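Hypothetical protein Atu0240 (Agrobacterium tumefaciens str. C58, PDB 2GAX) is of unknown function but belongs to the DUF2000 family, grouped in the clan of the PTH2 peptidyl-tRNA hydrolases, without an established activity of its own. Local coordinates at residues A[6-10]-A[22-27]. Sequence-based numbering, arbitrary orientation.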
loop_
_atom_site.group_PDB
_atom_site.type_symbol
_atom_site.label_atom_id
_atom_site.label_comp_id
_atom_site.label_asym_id
_atom_site.label_seq_id
_atom_site.Cartn_x
_atom_site.Cartn_y
_atom_site.Cartn_z
ATOM N N ILE A 6 9.652 0.486 0.600
ATOM C CA ILE A 6 8.225 0.551 0.245
ATOM C C ILE A 6 7.662 -0.864 0.122
ATOM O O ILE A 6 8.159 -1.686 -0.650
ATOM C CB ILE A 6 7.963 1.347 -1.076
ATOM C CG1 ILE A 6 8.498 2.773 -0.972
ATOM C CG2 ILE A 6 6.466 1.402 -1.392
ATOM C CD1 ILE A 6 8.398 3.557 -2.264
ATOM N N ALA A 7 6.622 -1.144 0.898
ATOM C CA ALA A 7 5.991 -2.435 0.888
ATOM C C ALA A 7 4.491 -2.294 0.710
ATOM O O ALA A 7 3.867 -1.389 1.272
ATOM C CB ALA A 7 6.302 -3.187 2.163
ATOM N N VAL A 8 3.935 -3.195 -0.092
ATOM C CA VAL A 8 2.497 -3.318 -0.278
ATOM C C VAL A 8 2.089 -4.704 0.224
ATOM O O VAL A 8 2.687 -5.689 -0.182
ATOM C CB VAL A 8 2.138 -3.220 -1.777
ATOM C CG1 VAL A 8 0.646 -3.499 -2.000
ATOM C CG2 VAL A 8 2.543 -1.869 -2.356
ATOM N N ILE A 9 1.084 -4.780 1.099
ATOM C CA ILE A 9 0.570 -6.061 1.606
ATOM C C ILE A 9 -0.921 -6.230 1.289
ATOM O O ILE A 9 -1.770 -5.451 1.739
ATOM C CB ILE A 9 0.794 -6.277 3.145
ATOM C CG1 ILE A 9 2.190 -5.864 3.598
ATOM C CG2 ILE A 9 0.549 -7.742 3.542
ATOM C CD1 ILE A 9 2.293 -4.434 4.154
ATOM N N LEU A 10 -1.230 -7.281 0.533
ATOM C CA LEU A 10 -2.584 -7.548 0.069
ATOM C C LEU A 10 -3.196 -8.741 0.782
ATOM O O LEU A 10 -2.484 -9.627 1.246
ATOM C CB LEU A 10 -2.561 -7.808 -1.443
ATOM C CG LEU A 10 -1.967 -6.649 -2.258
ATOM C CD1 LEU A 10 -1.717 -7.068 -3.694
ATOM C CD2 LEU A 10 -2.855 -5.387 -2.188
ATOM N N VAL A 22 -6.477 -2.440 -5.751
ATOM C CA VAL A 22 -6.016 -2.037 -4.401
ATOM C C VAL A 22 -4.570 -1.501 -4.433
ATOM O O VAL A 22 -4.253 -0.495 -3.773
ATOM C CB VAL A 22 -6.150 -3.191 -3.363
ATOM C CG1 VAL A 22 -5.500 -2.798 -2.038
ATOM C CG2 VAL A 22 -7.642 -3.523 -3.119
ATOM N N THR A 23 -3.711 -2.158 -5.211
ATOM C CA THR A 23 -2.284 -1.775 -5.307
ATOM C C THR A 23 -2.175 -0.376 -5.903
ATOM O O THR A 23 -1.411 0.463 -5.405
ATOM C CB THR A 23 -1.463 -2.783 -6.133
ATOM O OG1 THR A 23 -1.437 -4.040 -5.439
ATOM C CG2 THR A 23 0.001 -2.296 -6.366
ATOM N N ALA A 24 -2.977 -0.129 -6.934
ATOM C CA ALA A 24 -2.970 1.155 -7.620
ATOM C C ALA A 24 -3.348 2.269 -6.642
ATOM O O ALA A 24 -2.636 3.280 -6.535
ATOM C CB ALA A 24 -3.913 1.117 -8.793
ATOM N N PHE A 25 -4.450 2.069 -5.913
ATOM C CA PHE A 25 -4.890 3.062 -4.936
ATOM C C PHE A 25 -3.921 3.249 -3.783
ATOM O O PHE A 25 -3.582 4.377 -3.423
ATOM C CB PHE A 25 -6.279 2.721 -4.429
ATOM C CG PHE A 25 -7.358 3.121 -5.377
ATOM C CD1 PHE A 25 -7.840 4.426 -5.378
ATOM C CD2 PHE A 25 -7.878 2.213 -6.287
ATOM C CE1 PHE A 25 -8.843 4.818 -6.274
ATOM C CE2 PHE A 25 -8.891 2.596 -7.181
ATOM C CZ PHE A 25 -9.373 3.888 -7.166
ATOM N N LEU A 26 -3.434 2.149 -3.226
ATOM C CA LEU A 26 -2.449 2.264 -2.146
ATOM C C LEU A 26 -1.205 3.081 -2.544
ATOM O O LEU A 26 -0.711 3.905 -1.763
ATOM C CB LEU A 26 -2.031 0.880 -1.649
ATOM C CG LEU A 26 -3.120 0.040 -0.954
ATOM C CD1 LEU A 26 -2.603 -1.366 -0.765
ATOM C CD2 LEU A 26 -3.565 0.645 0.391
HETATM N N MSE A 27 -0.704 2.838 -3.748
HETATM C CA MSE A 27 0.499 3.495 -4.241
HETATM C C MSE A 27 0.262 4.980 -4.471
HETATM O O MSE A 27 1.180 5.793 -4.289
HETATM C CB MSE A 27 0.987 2.826 -5.530
HETATM C CG MSE A 27 1.876 1.613 -5.268
HETATM SE SE MSE A 27 3.521 2.155 -4.266
HETATM C CE MSE A 27 4.132 3.469 -5.354
#
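Leu-10 packs its two methyls against the helix and forms the tight part of this contact. CD1 lies 3.5 Å from Thr-23 OG1, and CD2 lies 3.7 Å from Val-22 CG1. Leu-10 runs alongside Val-22 in the opposite sense and lies across Thr-23, nearly perpendicular to it. The reach comes from the far end of Leu-10: CG stands beside the backbone N (chi1 -58°), and the extended chi2 of 169° helps bring the methyls to the helix. Thr-23 is partly exposed even though it packs at this tight end. Its OG1 is not bonded to the strand. It hydrogen-bonds to Lys-19 O, one turn earlier, so the hydroxyl can border apolar neighbours with its polar need met.

Val-8 sits in the middle. Its CG1 is 4.1 Å from Leu-26 CD1, and Thr-23 OG1 borders the same methyl. Leu-26 also touches Ala-116 of the adjacent strand 112-120, which extends the apolar layer across the sheet.

The packing is looser toward Ile-6. There the one close approach is 4.2 Å, from Ile-6 CG2 to SE of selenomethionine Met-27. The two side chains meet nearly at right angles, and two bends in the Met-27 chain bring its selenium round to the strand. Met-27 is partly exposed, while Ala-24 and Phe-25 lie on the exposed side of the helix.

No hydrogen bond joins the segments. Segment 22-27 runs at 142° to segment 6-10, roughly antiparallel; its helix, 16-33, covers one face of the mixed sheet. Ile-9 points to the other face, where helix 65-77 packs: a three-layer alpha/beta/alpha sandwich.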